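Local coordinates for protein 2',5'-phosphodiesterase 12 (Homo sapiens, PDB 4Z0V) that belongs to the endonuclease/exonuclease/phosphatase family, with a DNase I-like fold joined to an N-terminal E-set-like domain, and holds a magnesium ion, at residues A[135-138]-A[139-142]; A[307-310]-A[311-315]; A[336-339]-A[340-344]. All blocks are in the same frame, centred on the assembly; numbering follows the deposited sequence.

Contact 1 of 3, residues A[135-138]-A[139-142]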
ATOM      1  N   ALA A 135      -0.956   8.830   6.122  1.00 10.05           N
ATOM      2  CA  ALA A 135      -0.089   9.827   5.543  1.00  8.72           C
ATOM      3  C   ALA A 135       0.470  10.788   6.588  1.00 12.73           C
ATOM      4  O   ALA A 135      -0.240  11.249   7.501  1.00 11.76           O
ATOM      5  CB  ALA A 135      -0.810  10.602   4.454  1.00  9.26           C
ATOM      6  N   ASP A 136       1.760  11.096   6.436  1.00 11.83           N
ATOM      7  CA  ASP A 136       2.412  12.082   7.300  1.00 13.13           C
ATOM      8  C   ASP A 136       1.754  13.452   7.119  1.00 16.57           C
ATOM      9  O   ASP A 136       1.720  14.234   8.069  1.00 16.35           O
ATOM     10  CB  ASP A 136       3.908  12.184   6.974  1.00 15.04           C
ATOM     11  CG  ASP A 136       4.601  13.182   7.874  1.00 18.25           C
ATOM     12  OD1 ASP A 136       4.639  12.943   9.091  1.00 19.46           O
ATOM     13  OD2 ASP A 136       5.029  14.236   7.367  1.00 20.98           O
ATOM     14  N   THR A 137       1.192  13.739   5.920  1.00 13.93           N
ATOM     15  CA  THR A 137       0.501  15.027   5.709  1.00 14.83           C
ATOM     16  C   THR A 137      -0.602  15.184   6.774  1.00 18.57           C
ATOM     17  O   THR A 137      -0.863  16.305   7.214  1.00 18.45           O
ATOM     18  CB  THR A 137       0.001  15.202   4.271  1.00 21.65           C
ATOM     19  OG1 THR A 137      -0.430  16.555   4.121  1.00 20.32           O
ATOM     20  CG2 THR A 137      -1.155  14.287   3.919  1.00 21.93           C
ATOM     21  N   TYR A 138      -1.206  14.061   7.230  1.00 14.49           N
ATOM     22  CA  TYR A 138      -2.226  14.110   8.281  1.00 14.45           C
ATOM     23  C   TYR A 138      -1.643  13.821   9.653  1.00 18.73           C
ATOM     24  O   TYR A 138      -1.985  14.530  10.604  1.00 18.72           O
ATOM     25  CB  TYR A 138      -3.407  13.159   8.016  1.00 14.95           C
ATOM     26  CG  TYR A 138      -3.957  13.251   6.604  1.00 15.22           C
ATOM     27  CD1 TYR A 138      -4.465  14.449   6.109  1.00 17.84           C
ATOM     28  CD2 TYR A 138      -3.923  12.152   5.744  1.00 14.42           C
ATOM     29  CE1 TYR A 138      -4.917  14.558   4.791  1.00 17.28           C
ATOM     30  CE2 TYR A 138      -4.364  12.253   4.415  1.00 14.55           C
ATOM     31  CZ  TYR A 138      -4.858  13.463   3.946  1.00 23.47           C
ATOM     32  OH  TYR A 138      -5.305  13.607   2.653  1.00 17.55           O
ATOM     33  N   ALA A 139      -0.752  12.811   9.765  1.00 14.27           N
ATOM     34  CA  ALA A 139      -0.208  12.377  11.068  1.00 14.40           C
ATOM     35  C   ALA A 139       0.686  13.450  11.737  1.00 18.09           C
ATOM     36  O   ALA A 139       0.759  13.478  12.961  1.00 17.83           O
ATOM     37  CB  ALA A 139       0.583  11.081  10.900  1.00 15.11           C
ATOM     38  N   GLN A 140       1.314  14.330  10.948  1.00 15.46           N
ATOM     39  CA  GLN A 140       2.258  15.349  11.468  1.00 16.27           C
ATOM     40  C   GLN A 140       1.593  16.480  12.281  1.00 20.08           C
ATOM     41  O   GLN A 140       2.294  17.204  12.985  1.00 19.92           O
ATOM     42  CB  GLN A 140       3.021  16.000  10.299  1.00 17.94           C
ATOM     43  CG  GLN A 140       2.109  16.916   9.445  1.00 27.89           C
ATOM     44  CD  GLN A 140       2.727  17.522   8.215  1.00 43.69           C
ATOM     45  OE1 GLN A 140       3.945  17.538   8.044  1.00 36.46           O
ATOM     46  NE2 GLN A 140       1.878  18.066   7.340  1.00 38.34           N
ATOM     47  N   THR A 141       0.273  16.654  12.161  1.00 16.77           N
ATOM     48  CA  THR A 141      -0.440  17.793  12.746  1.00 17.47           C
ATOM     49  C   THR A 141      -0.647  17.679  14.256  1.00 20.48           C
ATOM     50  O   THR A 141      -0.695  16.581  14.815  1.00 17.16           O
ATOM     51  CB  THR A 141      -1.802  17.991  12.049  1.00 22.31           C
ATOM     52  OG1 THR A 141      -2.697  16.940  12.424  1.00 19.23           O
ATOM     53  CG2 THR A 141      -1.688  18.111  10.528  1.00 21.06           C
ATOM     54  N   GLU A 142      -0.802  18.844  14.913  1.00 18.97           N
ATOM     55  CA  GLU A 142      -1.090  18.925  16.343  1.00 19.13           C
ATOM     56  C   GLU A 142      -2.428  18.216  16.653  1.00 20.55           C
ATOM     57  O   GLU A 142      -2.543  17.509  17.654  1.00 20.96           O
ATOM     58  CB  GLU A 142      -1.134  20.410  16.773  1.00 21.00           C
ATOM     59  CG  GLU A 142      -1.345  20.613  18.260  1.00 30.79           C
ATOM     60  CD  GLU A 142      -1.487  22.071  18.646  1.00 59.67           C
ATOM     61  OE1 GLU A 142      -2.638  22.553  18.740  1.00 63.60           O
ATOM     62  OE2 GLU A 142      -0.442  22.740  18.813  1.00 56.41           O
TER
HETATM   63  O   HOH W   1       1.609  18.765   4.267  1.00 39.90           O
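A139 N donates to A135 O at 2.8 Å with an N-H...O angle of 167°, and Q140 N donates to D136 O, so the backbone closes the short helix 136-139. In this part of the DNase I-like domain one short helix ends and the next, 142-148, starts at once, with T141 as its N-cap. A135 is the N-cap of the first helix. Its carbonyl O takes a second bond, from Y138 N. Outside the two segments, the carboxylate of D184 accepts from D136 N and T137 N, and so holds the start of the helix.

Q140 folds its side chain back over this turn. CB and CG rest against D136 O, and beyond CG the chain runs extended and carries the amide to T137 O. NE2 reaches that oxygen at 3.3 Å, a weak, bent bond. A water 3.0 Å from T137 OG1 also accepts from Q140 NE2. The amide thus reaches T137 twice, weakly at its carbonyl O and through the water at its hydroxyl. Q140 OE1 stands 3.5 Å from D136 OD2, with the amide and carboxylate planes 66° apart.

T137 CG2 sits over the centre of the Y138 ring, 3.6 Å above the plane. The Y138 hydroxyl is hydrogen-bonded to E211, and the side chain comes within about 5 Å of the magnesium ion. The helix therefore places an aromatic residue beside the metal site.

T141 joins the two helices through its hydroxyl. With chi1 at 71°, OG1 lies between the backbone N and the carbonyl carbon. It donates to Y138 O at 3.1 Å, nearly along the C=O axis, and also caps S144 N.

Contact 2 of 3, residues A[307-310]-A[311-315]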
ATOM      1  N   ALA A 307     -17.484   0.156 -13.489  1.00 12.79           N
ATOM      2  CA  ALA A 307     -17.702   0.394 -14.928  1.00 13.22           C
ATOM      3  C   ALA A 307     -16.356   0.670 -15.613  1.00 14.17           C
ATOM      4  O   ALA A 307     -16.130   0.208 -16.723  1.00 13.82           O
ATOM      5  CB  ALA A 307     -18.661   1.559 -15.152  1.00 14.18           C
ATOM      6  N   HIS A 308     -15.475   1.426 -14.949  1.00 11.18           N
ATOM      7  CA  HIS A 308     -14.146   1.687 -15.485  1.00 10.94           C
ATOM      8  C   HIS A 308     -13.328   0.383 -15.571  1.00 12.59           C
ATOM      9  O   HIS A 308     -12.693   0.112 -16.588  1.00 12.83           O
ATOM     10  CB  HIS A 308     -13.376   2.735 -14.636  1.00 11.65           C
ATOM     11  CG  HIS A 308     -12.044   3.057 -15.243  1.00 14.08           C
ATOM     12  ND1 HIS A 308     -11.946   3.622 -16.513  1.00 14.73           N
ATOM     13  CD2 HIS A 308     -10.794   2.834 -14.767  1.00 15.68           C
ATOM     14  CE1 HIS A 308     -10.649   3.749 -16.756  1.00 14.10           C
ATOM     15  NE2 HIS A 308      -9.914   3.279 -15.742  1.00 14.73           N
ATOM     16  N   ILE A 309     -13.350  -0.417 -14.511  1.00 10.62           N
ATOM     17  CA  ILE A 309     -12.586  -1.669 -14.478  1.00  9.05           C
ATOM     18  C   ILE A 309     -13.151  -2.651 -15.518  1.00 12.27           C
ATOM     19  O   ILE A 309     -12.367  -3.362 -16.171  1.00 11.78           O
ATOM     20  CB  ILE A 309     -12.572  -2.254 -13.044  1.00 11.93           C
ATOM     21  CG1 ILE A 309     -11.709  -1.354 -12.113  1.00 11.35           C
ATOM     22  CG2 ILE A 309     -12.035  -3.680 -13.063  1.00 10.99           C
ATOM     23  CD1 ILE A 309     -11.998  -1.544 -10.596  1.00 15.66           C
ATOM     24  N   ARG A 310     -14.489  -2.642 -15.721  1.00 11.01           N
ATOM     25  CA  ARG A 310     -15.115  -3.495 -16.739  1.00 12.12           C
ATOM     26  C   ARG A 310     -14.594  -3.080 -18.127  1.00 14.65           C
ATOM     27  O   ARG A 310     -14.241  -3.932 -18.935  1.00 13.87           O
ATOM     28  CB  ARG A 310     -16.667  -3.382 -16.644  1.00 11.64           C
ATOM     29  CG  ARG A 310     -17.488  -4.159 -17.702  1.00 20.48           C
ATOM     30  CD  ARG A 310     -17.309  -5.666 -17.683  1.00 32.20           C
ATOM     31  NE  ARG A 310     -17.936  -6.280 -16.510  1.00 34.10           N
ATOM     32  CZ  ARG A 310     -17.718  -7.526 -16.104  1.00 46.40           C
ATOM     33  NH1 ARG A 310     -16.873  -8.311 -16.766  1.00 34.04           N
ATOM     34  NH2 ARG A 310     -18.314  -7.987 -15.017  1.00 33.82           N
ATOM     35  N   HIS A 311     -14.493  -1.777 -18.369  1.00 12.70           N
ATOM     36  CA  HIS A 311     -13.990  -1.265 -19.645  1.00 13.48           C
ATOM     37  C   HIS A 311     -12.554  -1.706 -19.859  1.00 13.41           C
ATOM     38  O   HIS A 311     -12.212  -2.202 -20.930  1.00 13.24           O
ATOM     39  CB  HIS A 311     -14.072   0.270 -19.682  1.00 15.23           C
ATOM     40  CG  HIS A 311     -13.440   0.881 -20.890  1.00 19.72           C
ATOM     41  ND1 HIS A 311     -13.958   0.678 -22.152  1.00 23.18           N
ATOM     42  CD2 HIS A 311     -12.368   1.703 -20.982  1.00 23.49           C
ATOM     43  CE1 HIS A 311     -13.183   1.372 -22.976  1.00 23.27           C
ATOM     44  NE2 HIS A 311     -12.221   2.015 -22.312  1.00 23.75           N
ATOM     45  N   VAL A 312     -11.692  -1.481 -18.854  1.00  9.75           N
ATOM     46  CA  VAL A 312     -10.289  -1.856 -18.997  1.00  9.75           C
ATOM     47  C   VAL A 312     -10.125  -3.362 -19.201  1.00 11.83           C
ATOM     48  O   VAL A 312      -9.362  -3.786 -20.080  1.00 11.86           O
ATOM     49  CB  VAL A 312      -9.480  -1.385 -17.760  1.00 12.84           C
ATOM     50  CG1 VAL A 312      -8.056  -1.957 -17.767  1.00 13.52           C
ATOM     51  CG2 VAL A 312      -9.447   0.138 -17.692  1.00 12.57           C
ATOM     52  N   SER A 313     -10.783  -4.156 -18.351  1.00 10.92           N
ATOM     53  CA  SER A 313     -10.574  -5.594 -18.324  1.00 10.51           C
ATOM     54  C   SER A 313     -11.299  -6.378 -19.406  1.00 14.90           C
ATOM     55  O   SER A 313     -10.854  -7.487 -19.683  1.00 15.75           O
ATOM     56  CB  SER A 313     -10.924  -6.181 -16.954  1.00 11.87           C
ATOM     57  OG  SER A 313     -12.314  -6.098 -16.662  1.00 16.59           O
ATOM     58  N   CYS A 314     -12.365  -5.842 -20.000  1.00 13.36           N
ATOM     59  CA  CYS A 314     -13.187  -6.566 -20.976  1.00 14.95           C
ATOM     60  C   CYS A 314     -13.294  -5.887 -22.337  1.00 18.25           C
ATOM     61  O   CYS A 314     -13.669  -6.542 -23.295  1.00 17.35           O
ATOM     62  CB  CYS A 314     -14.569  -6.812 -20.387  1.00 17.12           C
ATOM     63  SG  CYS A 314     -14.543  -7.963 -19.004  1.00 22.42           S
ATOM     64  N   ASP A 315     -12.990  -4.605 -22.418  1.00 14.04           N
ATOM     65  CA  ASP A 315     -13.055  -3.843 -23.669  1.00 14.72           C
ATOM     66  C   ASP A 315     -11.647  -3.553 -24.169  1.00 18.30           C
ATOM     67  O   ASP A 315     -11.320  -3.966 -25.284  1.00 17.99           O
ATOM     68  CB  ASP A 315     -13.864  -2.542 -23.490  1.00 16.64           C
ATOM     69  CG  ASP A 315     -15.358  -2.700 -23.260  1.00 38.29           C
ATOM     70  OD1 ASP A 315     -15.875  -3.823 -23.439  1.00 41.36           O
ATOM     71  OD2 ASP A 315     -16.022  -1.682 -22.947  1.00 48.33           O
TER
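R310 and C314 meet one helical turn apart on a partly exposed side of helix 295-316. R310 NH1 donates to C314 SG at 3.2 Å with an N-H...S angle of 150°. The sulfur lies at the edge of the guanidinium, near its plane. The arginine chain bends at chi2 and chi3, which brings CD alongside the sulfur as well.

On the buried part of the turn, S313 grips I309 O twice. S313 N bonds to it at 2.8 Å, and S313 OG bonds at the same length from the opposite face of the carbonyl plane. The next pair is H308 and V312. V312 CG2 rests over one face of the imidazole, 3.7 Å above its plane and offset toward the rim, in a CH-pi contact.

H311 and D315 form a further pair. H311 ND1 donates to D315 OD2 at 3.2 Å, close to the ring plane, and uses the anti lone pair of the oxygen.

The second shell fixes these groups. H308 NE2 is hydrogen-bonded to H228 O, which helps to fix the rotation of the ring under V312. I309, V312 and S313 pack on strands 265-273, 280-287 and 322-327, on the inner side of a beta-alpha-beta crossover. F369 makes a cation-pi contact with the R310 guanidinium.

The cysteine sulfur accepts an arginine N-H, while the F369 ring probably helps to stabilise the guanidinium charge. The carboxylate of D315 would probably favour the protonated form of H311. The buried S313 hydroxyl spends its proton on the backbone of its own helix.

Contact 3 of 3, residues A[336-339]-A[340-344]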
ATOM      1  N   MET A 336     -22.729   0.064  -0.123  1.00 14.88           N
ATOM      2  CA  MET A 336     -21.598  -0.138  -1.029  1.00 14.17           C
ATOM      3  C   MET A 336     -21.115  -1.587  -0.951  1.00 14.99           C
ATOM      4  O   MET A 336     -20.952  -2.220  -1.986  1.00 13.77           O
ATOM      5  CB  MET A 336     -20.451   0.854  -0.771  1.00 16.20           C
ATOM      6  CG  MET A 336     -19.374   0.807  -1.884  1.00 18.26           C
ATOM      7  SD  MET A 336     -17.704   0.715  -1.199  1.00 21.32           S
ATOM      8  CE  MET A 336     -17.681  -0.980  -0.493  1.00 17.33           C
ATOM      9  N   TYR A 337     -20.974  -2.143   0.252  1.00 14.20           N
ATOM     10  CA  TYR A 337     -20.504  -3.521   0.370  1.00 13.59           C
ATOM     11  C   TYR A 337     -21.509  -4.511  -0.266  1.00 16.46           C
ATOM     12  O   TYR A 337     -21.095  -5.454  -0.944  1.00 15.38           O
ATOM     13  CB  TYR A 337     -20.240  -3.880   1.827  1.00 15.02           C
ATOM     14  CG  TYR A 337     -19.580  -5.230   1.972  1.00 17.27           C
ATOM     15  CD1 TYR A 337     -18.202  -5.380   1.796  1.00 19.20           C
ATOM     16  CD2 TYR A 337     -20.325  -6.362   2.288  1.00 18.09           C
ATOM     17  CE1 TYR A 337     -17.589  -6.628   1.931  1.00 18.17           C
ATOM     18  CE2 TYR A 337     -19.719  -7.606   2.450  1.00 18.86           C
ATOM     19  CZ  TYR A 337     -18.354  -7.736   2.260  1.00 22.79           C
ATOM     20  OH  TYR A 337     -17.769  -8.969   2.400  1.00 21.39           O
ATOM     21  N   HIS A 338     -22.809  -4.342   0.014  1.00 15.50           N
ATOM     22  CA  HIS A 338     -23.857  -5.210  -0.560  1.00 16.54           C
ATOM     23  C   HIS A 338     -23.787  -5.190  -2.121  1.00 16.12           C
ATOM     24  O   HIS A 338     -23.843  -6.238  -2.785  1.00 16.35           O
ATOM     25  CB  HIS A 338     -25.227  -4.708  -0.069  1.00 20.11           C
ATOM     26  CG  HIS A 338     -26.385  -5.444  -0.663  1.00 25.45           C
ATOM     27  ND1 HIS A 338     -26.964  -6.522  -0.015  1.00 28.66           N
ATOM     28  CD2 HIS A 338     -27.012  -5.254  -1.848  1.00 28.66           C
ATOM     29  CE1 HIS A 338     -27.937  -6.937  -0.817  1.00 28.79           C
ATOM     30  NE2 HIS A 338     -27.993  -6.212  -1.939  1.00 28.61           N
ATOM     31  N   PHE A 339     -23.653  -4.007  -2.684  1.00 12.86           N
ATOM     32  CA  PHE A 339     -23.564  -3.795  -4.126  1.00 12.15           C
ATOM     33  C   PHE A 339     -22.373  -4.590  -4.708  1.00 15.56           C
ATOM     34  O   PHE A 339     -22.542  -5.331  -5.666  1.00 13.95           O
ATOM     35  CB  PHE A 339     -23.449  -2.291  -4.434  1.00 14.03           C
ATOM     36  CG  PHE A 339     -23.184  -1.949  -5.893  1.00 14.59           C
ATOM     37  CD1 PHE A 339     -24.044  -2.383  -6.898  1.00 16.81           C
ATOM     38  CD2 PHE A 339     -22.067  -1.201  -6.257  1.00 15.27           C
ATOM     39  CE1 PHE A 339     -23.805  -2.054  -8.238  1.00 18.25           C
ATOM     40  CE2 PHE A 339     -21.825  -0.877  -7.595  1.00 18.46           C
ATOM     41  CZ  PHE A 339     -22.690  -1.313  -8.581  1.00 17.26           C
ATOM     42  N   VAL A 340     -21.196  -4.531  -4.048  1.00 13.05           N
ATOM     43  CA  VAL A 340     -20.003  -5.228  -4.545  1.00 11.38           C
ATOM     44  C   VAL A 340     -20.238  -6.738  -4.574  1.00 16.46           C
ATOM     45  O   VAL A 340     -20.016  -7.374  -5.605  1.00 16.36           O
ATOM     46  CB  VAL A 340     -18.729  -4.875  -3.718  1.00 14.62           C
ATOM     47  CG1 VAL A 340     -17.528  -5.723  -4.162  1.00 15.52           C
ATOM     48  CG2 VAL A 340     -18.398  -3.388  -3.815  1.00 14.64           C
ATOM     49  N   ILE A 341     -20.684  -7.297  -3.446  1.00 13.54           N
ATOM     50  CA  ILE A 341     -20.834  -8.741  -3.232  1.00 15.31           C
ATOM     51  C   ILE A 341     -22.041  -9.357  -3.978  1.00 17.61           C
ATOM     52  O   ILE A 341     -21.955 -10.507  -4.409  1.00 17.54           O
ATOM     53  CB  ILE A 341     -20.936  -8.976  -1.682  1.00 20.67           C
ATOM     54  CG1 ILE A 341     -19.611  -8.546  -0.978  1.00 21.99           C
ATOM     55  CG2 ILE A 341     -21.286 -10.425  -1.312  1.00 25.59           C
ATOM     56  CD1 ILE A 341     -18.346  -9.129  -1.513  1.00 24.87           C
ATOM     57  N   ASN A 342     -23.142  -8.628  -4.081  1.00 17.72           N
ATOM     58  CA  ASN A 342     -24.387  -9.179  -4.654  1.00 18.20           C
ATOM     59  C   ASN A 342     -24.621  -8.801  -6.091  1.00 21.31           C
ATOM     60  O   ASN A 342     -25.423  -9.452  -6.763  1.00 21.56           O
ATOM     61  CB  ASN A 342     -25.579  -8.747  -3.803  1.00 21.34           C
ATOM     62  CG  ASN A 342     -25.443  -9.200  -2.373  1.00 44.33           C
ATOM     63  OD1 ASN A 342     -25.469  -8.386  -1.456  1.00 41.90           O
ATOM     64  ND2 ASN A 342     -25.169 -10.493  -2.151  1.00 33.10           N
ATOM     65  N   GLY A 343     -23.933  -7.784  -6.575  1.00 16.22           N
ATOM     66  CA  GLY A 343     -24.092  -7.386  -7.964  1.00 15.12           C
ATOM     67  C   GLY A 343     -25.237  -6.435  -8.225  1.00 18.43           C
ATOM     68  O   GLY A 343     -25.464  -6.062  -9.366  1.00 18.18           O
ATOM     69  N   SER A 344     -25.968  -6.038  -7.184  1.00 14.68           N
ATOM     70  CA  SER A 344     -27.063  -5.089  -7.313  1.00 15.01           C
ATOM     71  C   SER A 344     -27.348  -4.436  -5.988  1.00 17.28           C
ATOM     72  O   SER A 344     -26.982  -4.961  -4.942  1.00 17.62           O
ATOM     73  CB  SER A 344     -28.339  -5.765  -7.832  1.00 18.88           C
ATOM     74  OG  SER A 344     -28.904  -6.613  -6.847  1.00 25.41           O
TER
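Helix 335-342 ends at a glycine, and the contact runs along the helix to its C-terminal end, where M336 to F339 meet V340 to S344. G343 is the first residue to leave helical angles, with phi at 86°. Its N still donates to F339 O at 3.0 Å. F339 O accepts a second bond, from H367 NE2, so two donors hold the carbonyl at the helix end.

Three side-chain pairs run along the helix. Y337 and I341 are the tightest of the apolar ones. I341 CG1 lies over one face of the phenol ring, 3.5 Å above its plane and offset toward the rim. The isoleucine puts CG1 beside its own backbone N (chi1 -64°), which turns that branch back over the ring. M336 CE lies 4.2 Å from V340 CG2, and these two side chains run side by side in the same direction. H338 is crossed by N342 at about a right angle. N342 CB makes a CH-pi contact 4.2 Å from the centroid of the H338 ring.

The chain then passes the rings at their edges. S344 O approaches H338 CD2 to 3.1 Å, near the plane of the imidazole. S344 C lies at the edge of the F339 ring, 4.0 Å from CD1.

Two other elements pack on the helix. M336, F339 and V340 touch M302 of helix 295-316. Y337, V340 and I341 touch F395 of strand 387-397. F339 also meets H367 edge-to-face. A glycine with positive phi just past the last helical residue is typical of a helix C-terminus.

All three contacts lie in the DNase I-like part of the chain and follow one another in series. Contact 1 is where helix 136-139 gives way to helix 142-148, beside the magnesium ion, and packs against strands 177-184 and 211-218 of the six-stranded sheet. Contacts 2 and 3 lie with the seven-stranded sheet. Their centres are about 18 Å apart, with nearest atoms about 7 Å apart. They share helix 295-316: contact 2 is a turn of it, and contact 3 packs on M302 from it. Contact 1 is about 35 and 33 Å, centre to centre, from contacts 2 and 3. Contact 1, near the metal, is thus well apart from the other two.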